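ABC transporter, periplasmic substrate-binding protein (Thermotoga maritima, PDB 2HPG) probably binds a solute in the periplasm and delivers it to a tripartite ATP-independent (TRAP) transporter. Local coordinates at residues A[129-141]-A[250-264]. Sequence-based numbering, arbitrary orientation.
Sequences GIKVLSFYWVQGY and EEEMDKAGIEVSLKI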
ATOM      1  N   GLY A 129       2.775  12.283 -16.875  1.00 29.42           N
ATOM      2  CA  GLY A 129       4.185  12.419 -16.511  1.00 29.05           C
ATOM      3  C   GLY A 129       4.648  11.581 -15.328  1.00 28.54           C
ATOM      4  O   GLY A 129       5.736  11.822 -14.781  1.00 28.71           O
ATOM      5  N   ILE A 130       3.847  10.581 -14.941  1.00 27.44           N
ATOM      6  CA  ILE A 130       4.168   9.718 -13.797  1.00 27.01           C
ATOM      7  C   ILE A 130       4.816   8.430 -14.278  1.00 25.61           C
ATOM      8  O   ILE A 130       4.221   7.688 -15.046  1.00 24.94           O
ATOM      9  CB  ILE A 130       2.906   9.340 -13.002  1.00 26.70           C
ATOM     10  CG1 ILE A 130       2.230  10.592 -12.435  1.00 27.08           C
ATOM     11  CG2 ILE A 130       3.252   8.344 -11.866  1.00 27.06           C
ATOM     12  CD1 ILE A 130       0.782  10.363 -12.008  1.00 27.02           C
ATOM     13  N   LYS A 131       6.033   8.176 -13.821  1.00 24.55           N
ATOM     14  CA  LYS A 131       6.722   6.929 -14.084  1.00 24.11           C
ATOM     15  C   LYS A 131       6.637   6.039 -12.831  1.00 24.03           C
ATOM     16  O   LYS A 131       7.094   6.432 -11.747  1.00 24.12           O
ATOM     17  CB  LYS A 131       8.185   7.213 -14.441  1.00 24.35           C
ATOM     18  CG  LYS A 131       9.114   6.014 -14.524  1.00 25.20           C
ATOM     19  CD  LYS A 131       8.709   5.079 -15.648  1.00 27.01           C
ATOM     20  CE  LYS A 131       9.548   3.832 -15.647  1.00 27.63           C
ATOM     21  NZ  LYS A 131       9.168   2.932 -16.769  1.00 28.00           N
ATOM     22  N   VAL A 132       6.049   4.854 -12.983  1.00 22.89           N
ATOM     23  CA  VAL A 132       6.073   3.826 -11.937  1.00 22.29           C
ATOM     24  C   VAL A 132       7.386   3.030 -12.020  1.00 21.83           C
ATOM     25  O   VAL A 132       7.650   2.375 -13.025  1.00 21.61           O
ATOM     26  CB  VAL A 132       4.829   2.892 -12.070  1.00 22.31           C
ATOM     27  CG1 VAL A 132       4.836   1.777 -11.025  1.00 22.34           C
ATOM     28  CG2 VAL A 132       3.552   3.697 -11.964  1.00 22.66           C
ATOM     29  N   LEU A 133       8.228   3.116 -10.995  1.00 20.75           N
ATOM     30  CA  LEU A 133       9.461   2.344 -10.968  1.00 20.67           C
ATOM     31  C   LEU A 133       9.216   0.929 -10.445  1.00 20.42           C
ATOM     32  O   LEU A 133       9.946  -0.016 -10.788  1.00 20.43           O
ATOM     33  CB  LEU A 133      10.490   3.007 -10.056  1.00 21.01           C
ATOM     34  CG  LEU A 133      11.127   4.320 -10.481  1.00 20.46           C
ATOM     35  CD1 LEU A 133      11.983   4.796  -9.330  1.00 20.60           C
ATOM     36  CD2 LEU A 133      11.976   4.130 -11.726  1.00 20.93           C
ATOM     37  N   SER A 134       8.214   0.798  -9.577  1.00 19.65           N
ATOM     38  CA  SER A 134       7.898  -0.484  -8.970  1.00 19.61           C
ATOM     39  C   SER A 134       6.581  -0.461  -8.209  1.00 19.58           C
ATOM     40  O   SER A 134       6.184   0.585  -7.675  1.00 18.52           O
ATOM     41  CB  SER A 134       9.023  -0.911  -8.024  1.00 19.62           C
ATOM     42  OG  SER A 134       8.741  -2.177  -7.449  1.00 19.99           O
ATOM     43  N   PHE A 135       5.909  -1.617  -8.180  1.00 19.49           N
ATOM     44  CA  PHE A 135       4.825  -1.858  -7.221  1.00 19.56           C
ATOM     45  C   PHE A 135       4.972  -3.181  -6.457  1.00 19.11           C
ATOM     46  O   PHE A 135       3.985  -3.731  -5.991  1.00 20.00           O
ATOM     47  CB  PHE A 135       3.432  -1.721  -7.878  1.00 20.15           C
ATOM     48  CG  PHE A 135       3.174  -2.681  -9.024  1.00 21.61           C
ATOM     49  CD1 PHE A 135       2.685  -3.976  -8.783  1.00 21.05           C
ATOM     50  CD2 PHE A 135       3.367  -2.273 -10.347  1.00 22.50           C
ATOM     51  CE1 PHE A 135       2.432  -4.848  -9.826  1.00 21.49           C
ATOM     52  CE2 PHE A 135       3.122  -3.153 -11.419  1.00 22.24           C
ATOM     53  CZ  PHE A 135       2.653  -4.445 -11.155  1.00 21.99           C
ATOM     54  N   TYR A 136       6.207  -3.667  -6.299  1.00 18.72           N
ATOM     55  CA  TYR A 136       6.499  -4.845  -5.490  1.00 18.27           C
ATOM     56  C   TYR A 136       6.820  -4.479  -4.049  1.00 17.87           C
ATOM     57  O   TYR A 136       7.707  -5.083  -3.416  1.00 17.69           O
ATOM     58  CB  TYR A 136       7.701  -5.590  -6.059  1.00 19.25           C
ATOM     59  CG  TYR A 136       7.541  -6.118  -7.475  1.00 18.57           C
ATOM     60  CD1 TYR A 136       6.308  -6.220  -8.093  1.00 20.56           C
ATOM     61  CD2 TYR A 136       8.655  -6.570  -8.177  1.00 19.93           C
ATOM     62  CE1 TYR A 136       6.202  -6.707  -9.382  1.00 20.63           C
ATOM     63  CE2 TYR A 136       8.544  -7.061  -9.457  1.00 19.35           C
ATOM     64  CZ  TYR A 136       7.335  -7.125 -10.055  1.00 20.77           C
ATOM     65  OH  TYR A 136       7.272  -7.619 -11.346  1.00 20.02           O
ATOM     66  N   TRP A 137       6.088  -3.499  -3.525  1.00 17.53           N
ATOM     67  CA  TRP A 137       6.324  -2.966  -2.189  1.00 17.05           C
ATOM     68  C   TRP A 137       5.030  -3.163  -1.450  1.00 17.50           C
ATOM     69  O   TRP A 137       4.033  -2.529  -1.764  1.00 17.13           O
ATOM     70  CB  TRP A 137       6.720  -1.485  -2.262  1.00 16.42           C
ATOM     71  CG  TRP A 137       8.126  -1.325  -2.747  1.00 15.52           C
ATOM     72  CD1 TRP A 137       8.581  -1.503  -4.020  1.00 15.35           C
ATOM     73  CD2 TRP A 137       9.270  -0.991  -1.954  1.00 15.27           C
ATOM     74  NE1 TRP A 137       9.942  -1.320  -4.062  1.00 15.90           N
ATOM     75  CE2 TRP A 137      10.385  -0.993  -2.806  1.00 14.92           C
ATOM     76  CE3 TRP A 137       9.458  -0.698  -0.601  1.00 15.26           C
ATOM     77  CZ2 TRP A 137      11.681  -0.698  -2.347  1.00 16.09           C
ATOM     78  CZ3 TRP A 137      10.739  -0.407  -0.150  1.00 15.39           C
ATOM     79  CH2 TRP A 137      11.829  -0.406  -1.021  1.00 15.74           C
ATOM     80  N   VAL A 138       5.042  -4.086  -0.498  1.00 18.41           N
ATOM     81  CA  VAL A 138       3.820  -4.527   0.156  1.00 18.88           C
ATOM     82  C   VAL A 138       3.949  -4.339   1.671  1.00 19.12           C
ATOM     83  O   VAL A 138       4.940  -4.737   2.275  1.00 18.90           O
ATOM     84  CB  VAL A 138       3.524  -5.999  -0.267  1.00 18.80           C
ATOM     85  CG1 VAL A 138       2.583  -6.682   0.663  1.00 19.22           C
ATOM     86  CG2 VAL A 138       2.968  -6.007  -1.713  1.00 19.51           C
ATOM     87  N   GLN A 139       2.955  -3.680   2.272  1.00 19.29           N
ATOM     88  CA  GLN A 139       2.976  -3.449   3.714  1.00 19.38           C
ATOM     89  C   GLN A 139       2.286  -4.565   4.485  1.00 19.44           C
ATOM     90  O   GLN A 139       2.410  -4.646   5.706  1.00 20.16           O
ATOM     91  CB  GLN A 139       2.336  -2.111   4.040  1.00 19.99           C
ATOM     92  CG  GLN A 139       3.271  -0.940   3.857  1.00 20.31           C
ATOM     93  CD  GLN A 139       2.632   0.344   4.252  1.00 20.66           C
ATOM     94  OE1 GLN A 139       2.189   0.485   5.387  1.00 23.15           O
ATOM     95  NE2 GLN A 139       2.547   1.286   3.317  1.00 21.57           N
ATOM     96  N   GLY A 140       1.561  -5.437   3.784  1.00 18.50           N
ATOM     97  CA  GLY A 140       0.918  -6.567   4.421  1.00 18.20           C
ATOM     98  C   GLY A 140      -0.581  -6.428   4.495  1.00 16.68           C
ATOM     99  O   GLY A 140      -1.136  -5.428   4.041  1.00 16.56           O
ATOM    100  N   TYR A 141      -1.221  -7.443   5.074  1.00 16.53           N
ATOM    101  CA  TYR A 141      -2.670  -7.487   5.222  1.00 15.16           C
ATOM    102  C   TYR A 141      -3.145  -6.652   6.382  1.00 15.48           C
ATOM    103  O   TYR A 141      -2.565  -6.679   7.468  1.00 14.61           O
ATOM    104  CB  TYR A 141      -3.161  -8.912   5.458  1.00 16.00           C
ATOM    105  CG  TYR A 141      -2.950  -9.766   4.269  1.00 15.86           C
ATOM    106  CD1 TYR A 141      -3.896  -9.818   3.253  1.00 14.76           C
ATOM    107  CD2 TYR A 141      -1.760 -10.436   4.093  1.00 16.83           C
ATOM    108  CE1 TYR A 141      -3.682 -10.577   2.142  1.00 14.49           C
ATOM    109  CE2 TYR A 141      -1.547 -11.197   2.986  1.00 16.10           C
ATOM    110  CZ  TYR A 141      -2.513 -11.263   2.017  1.00 15.96           C
ATOM    111  OH  TYR A 141      -2.281 -12.014   0.900  1.00 16.88           O
ATOM    112  N   GLU A 250      15.202   0.860 -11.625  1.00 29.84           N
ATOM    113  CA  GLU A 250      14.002   0.019 -11.580  1.00 30.22           C
ATOM    114  C   GLU A 250      14.250  -1.384 -11.062  1.00 29.84           C
ATOM    115  O   GLU A 250      13.440  -1.910 -10.309  1.00 29.33           O
ATOM    116  CB  GLU A 250      13.402  -0.136 -12.966  1.00 30.36           C
ATOM    117  CG  GLU A 250      12.810   1.093 -13.543  1.00 32.03           C
ATOM    118  CD  GLU A 250      12.326   0.875 -14.968  1.00 33.22           C
ATOM    119  OE1 GLU A 250      13.146   0.481 -15.828  1.00 37.45           O
ATOM    120  OE2 GLU A 250      11.121   1.100 -15.235  1.00 39.40           O
ATOM    121  N   GLU A 251      15.336  -2.009 -11.520  1.00 29.77           N
ATOM    122  CA  GLU A 251      15.684  -3.388 -11.127  1.00 29.80           C
ATOM    123  C   GLU A 251      16.070  -3.482  -9.668  1.00 28.18           C
ATOM    124  O   GLU A 251      15.696  -4.422  -8.981  1.00 27.47           O
ATOM    125  CB  GLU A 251      16.862  -3.924 -11.963  1.00 29.96           C
ATOM    126  CG  GLU A 251      16.495  -4.251 -13.401  1.00 31.65           C
ATOM    127  CD  GLU A 251      17.671  -4.775 -14.209  1.00 32.39           C
ATOM    128  OE1 GLU A 251      18.810  -4.818 -13.683  1.00 36.90           O
ATOM    129  OE2 GLU A 251      17.445  -5.141 -15.378  1.00 36.11           O
ATOM    130  N   GLU A 252      16.851  -2.521  -9.200  1.00 27.06           N
ATOM    131  CA  GLU A 252      17.251  -2.518  -7.814  1.00 26.87           C
ATOM    132  C   GLU A 252      16.097  -2.285  -6.851  1.00 26.46           C
ATOM    133  O   GLU A 252      16.131  -2.760  -5.707  1.00 26.17           O
ATOM    134  CB  GLU A 252      18.322  -1.470  -7.581  1.00 27.40           C
ATOM    135  CG  GLU A 252      19.641  -1.875  -8.152  1.00 28.32           C
ATOM    136  CD  GLU A 252      20.105  -3.198  -7.612  1.00 32.63           C
ATOM    137  OE1 GLU A 252      19.954  -3.428  -6.386  1.00 32.72           O
ATOM    138  OE2 GLU A 252      20.606  -4.011  -8.424  1.00 36.01           O
HETATM  139  N   MSE A 253      15.064  -1.595  -7.288  0.50 26.04           N
HETATM  140  CA  MSE A 253      13.985  -1.360  -6.367  0.50 25.86           C
HETATM  141  C   MSE A 253      12.891  -2.407  -6.419  0.50 25.41           C
HETATM  142  O   MSE A 253      12.214  -2.629  -5.420  0.50 25.07           O
HETATM  143  CB  MSE A 253      13.405   0.016  -6.545  0.50 25.99           C
HETATM  144  CG  MSE A 253      13.324   0.683  -5.199  0.50 26.22           C
HETATM  145 SE   MSE A 253      11.841   1.711  -5.177  0.45 25.27          SE
HETATM  146  CE  MSE A 253      12.438   3.373  -4.450  0.50 26.49           C
ATOM    147  N   ASP A 254      12.715  -3.051  -7.569  1.00 24.95           N
ATOM    148  CA  ASP A 254      11.875  -4.259  -7.623  1.00 24.78           C
ATOM    149  C   ASP A 254      12.457  -5.315  -6.690  1.00 24.55           C
ATOM    150  O   ASP A 254      11.721  -5.994  -5.955  1.00 24.55           O
ATOM    151  CB  ASP A 254      11.816  -4.819  -9.040  1.00 24.68           C
ATOM    152  CG  ASP A 254      10.736  -4.189  -9.890  1.00 24.33           C
ATOM    153  OD1 ASP A 254       9.745  -3.602  -9.382  1.00 25.33           O
ATOM    154  OD2 ASP A 254      10.866  -4.332 -11.118  1.00 25.07           O
ATOM    155  N   LYS A 255      13.780  -5.424  -6.718  1.00 24.31           N
ATOM    156  CA  LYS A 255      14.542  -6.339  -5.868  1.00 24.29           C
ATOM    157  C   LYS A 255      14.462  -6.029  -4.374  1.00 23.36           C
ATOM    158  O   LYS A 255      14.248  -6.925  -3.555  1.00 22.23           O
ATOM    159  CB  LYS A 255      15.989  -6.300  -6.316  1.00 24.58           C
ATOM    160  CG  LYS A 255      16.976  -7.080  -5.477  1.00 25.75           C
ATOM    161  CD  LYS A 255      18.338  -7.134  -6.202  1.00 27.27           C
ATOM    162  CE  LYS A 255      19.341  -7.975  -5.428  1.00 29.85           C
ATOM    163  NZ  LYS A 255      19.356  -7.599  -3.975  1.00 33.35           N
ATOM    164  N   ALA A 256      14.654  -4.763  -4.019  1.00 22.90           N
ATOM    165  CA  ALA A 256      14.520  -4.330  -2.629  1.00 22.67           C
ATOM    166  C   ALA A 256      13.085  -4.477  -2.146  1.00 21.53           C
ATOM    167  O   ALA A 256      12.841  -4.769  -0.967  1.00 21.84           O
ATOM    168  CB  ALA A 256      14.964  -2.871  -2.483  1.00 23.03           C
ATOM    169  N   GLY A 257      12.141  -4.250  -3.054  1.00 19.89           N
ATOM    170  CA  GLY A 257      10.727  -4.324  -2.743  1.00 19.91           C
ATOM    171  C   GLY A 257      10.252  -5.732  -2.457  1.00 20.10           C
ATOM    172  O   GLY A 257       9.568  -5.964  -1.467  1.00 19.20           O
ATOM    173  N   ILE A 258      10.570  -6.677  -3.346  1.00 19.17           N
ATOM    174  CA  ILE A 258      10.296  -8.100  -3.126  0.50 19.26           C
ATOM    175  C   ILE A 258      10.847  -8.518  -1.752  1.00 19.27           C
ATOM    176  O   ILE A 258      10.212  -9.214  -0.970  1.00 19.33           O
ATOM    177  CB  ILE A 258      11.005  -8.996  -4.191  0.50 18.98           C
ATOM    178  CG1 ILE A 258      10.413  -8.819  -5.609  0.50 18.27           C
ATOM    179  CG2 ILE A 258      10.929 -10.470  -3.761  0.50 18.89           C
ATOM    180  CD1 ILE A 258      11.374  -9.251  -6.788  0.60 17.91           C
ATOM    181  N   GLU A 259      12.082  -8.128  -1.498  1.00 20.09           N
ATOM    182  CA  GLU A 259      12.756  -8.533  -0.255  1.00 20.18           C
ATOM    183  C   GLU A 259      12.027  -8.058   1.008  1.00 19.51           C
ATOM    184  O   GLU A 259      11.790  -8.853   1.929  1.00 19.27           O
ATOM    185  CB  GLU A 259      14.189  -8.007  -0.258  1.00 20.95           C
ATOM    186  CG  GLU A 259      15.041  -8.420   0.921  1.00 22.99           C
ATOM    187  CD  GLU A 259      16.402  -7.712   0.953  1.00 25.57           C
ATOM    188  OE1 GLU A 259      16.689  -6.887   0.054  1.00 34.97           O
ATOM    189  OE2 GLU A 259      17.195  -7.980   1.887  1.00 32.94           O
ATOM    190  N   VAL A 260      11.698  -6.771   1.086  1.00 18.16           N
ATOM    191  CA  VAL A 260      11.029  -6.276   2.302  1.00 17.69           C
ATOM    192  C   VAL A 260       9.571  -6.759   2.383  1.00 16.77           C
ATOM    193  O   VAL A 260       9.075  -7.033   3.455  1.00 17.11           O
ATOM    194  CB  VAL A 260      11.154  -4.742   2.462  1.00 17.67           C
ATOM    195  CG1 VAL A 260      10.328  -3.988   1.417  1.00 16.80           C
ATOM    196  CG2 VAL A 260      10.793  -4.331   3.914  1.00 17.05           C
ATOM    197  N   SER A 261       8.895  -6.910   1.253  1.00 16.95           N
ATOM    198  CA  SER A 261       7.528  -7.436   1.235  1.00 16.69           C
ATOM    199  C   SER A 261       7.398  -8.813   1.874  1.00 16.52           C
ATOM    200  O   SER A 261       6.472  -9.078   2.644  1.00 17.02           O
ATOM    201  CB  SER A 261       7.032  -7.520  -0.201  1.00 16.94           C
ATOM    202  OG  SER A 261       7.014  -6.250  -0.803  1.00 18.29           O
ATOM    203  N   LEU A 262       8.340  -9.691   1.571  1.00 17.42           N
ATOM    204  CA  LEU A 262       8.333 -11.042   2.120  1.00 17.93           C
ATOM    205  C   LEU A 262       8.735 -11.058   3.572  1.00 18.30           C
ATOM    206  O   LEU A 262       8.215 -11.856   4.324  1.00 17.18           O
ATOM    207  CB  LEU A 262       9.271 -11.946   1.343  1.00 18.51           C
ATOM    208  CG  LEU A 262       8.736 -12.351  -0.029  1.00 18.48           C
ATOM    209  CD1 LEU A 262       9.879 -12.890  -0.842  1.00 20.55           C
ATOM    210  CD2 LEU A 262       7.650 -13.378   0.090  1.00 18.54           C
ATOM    211  N   LYS A 263       9.688 -10.212   3.961  1.00 19.04           N
ATOM    212  CA  LYS A 263      10.066 -10.100   5.374  1.00 19.10           C
ATOM    213  C   LYS A 263       8.885  -9.600   6.209  1.00 18.28           C
ATOM    214  O   LYS A 263       8.586 -10.125   7.282  1.00 18.16           O
ATOM    215  CB  LYS A 263      11.260  -9.162   5.545  1.00 19.99           C
ATOM    216  CG  LYS A 263      12.012  -9.334   6.868  1.00 20.76           C
ATOM    217  CD  LYS A 263      13.044  -8.236   7.116  1.00 22.22           C
ATOM    218  CE  LYS A 263      13.948  -8.612   8.317  1.00 26.12           C
ATOM    219  NZ  LYS A 263      14.768  -7.478   8.842  1.00 28.29           N
ATOM    220  N   ILE A 264       8.217  -8.578   5.713  1.00 17.29           N
ATOM    221  CA  ILE A 264       6.995  -8.077   6.331  1.00 16.85           C
ATOM    222  C   ILE A 264       5.939  -9.189   6.455  1.00 17.35           C
ATOM    223  O   ILE A 264       5.423  -9.439   7.547  1.00 17.80           O
ATOM    224  CB  ILE A 264       6.418  -6.844   5.576  1.00 16.27           C
ATOM    225  CG1 ILE A 264       7.293  -5.612   5.791  1.00 15.55           C
ATOM    226  CG2 ILE A 264       5.015  -6.516   6.070  1.00 16.76           C
ATOM    227  CD1 ILE A 264       6.848  -4.399   4.998  1.00 15.68           C
TER
HETATM  228  O   HOH W   1       9.931  -2.286 -12.518  1.00 42.14           O
HETATM  229  O   HOH W   2       7.002  -3.613 -10.134  1.00 16.73           O
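Asp254 OD1 takes a 2.6 Å hydrogen bond from Ser134 OG on its anti lone pair and another from a water that in turn accepts a hydrogen bond from Phe135 N. This is where helix 243-278 of the TRAP-type solute-binding fold lies along strand 130-146, the two segments running nearly parallel at 20°. A second water joins Asp254 OD2 to Leu133 O, and Lys112 forms a salt bridge with OD2. Ser134 OG, swung anti to its own nitrogen (chi1 -179°), accepts from Tyr136 N in an ST turn; Leu133 and Ser134 form a classic beta bulge opposite Glu231. The Asp254 carboxylate lies against the Tyr136 ring, OD1 over one face. Beyond it Trp137 NE1 donates to Met253 O at 3.0 Å, a bent bond from the face of the carbonyl opposite Gly257 N. Gly257 CA packs over the five-membered ring, 3.5 Å from its centroid; a CB on Gly257 would run into Trp137 NE1. Phe27 stacks on the indole. With an alanine in place of Trp137, Met253 O would probably lose its indole donor, keeping the helical Gly257 N, and a gap would open over Gly257 CA. Farther along, Val138 N donates to Ser261 OG at 2.9 Å.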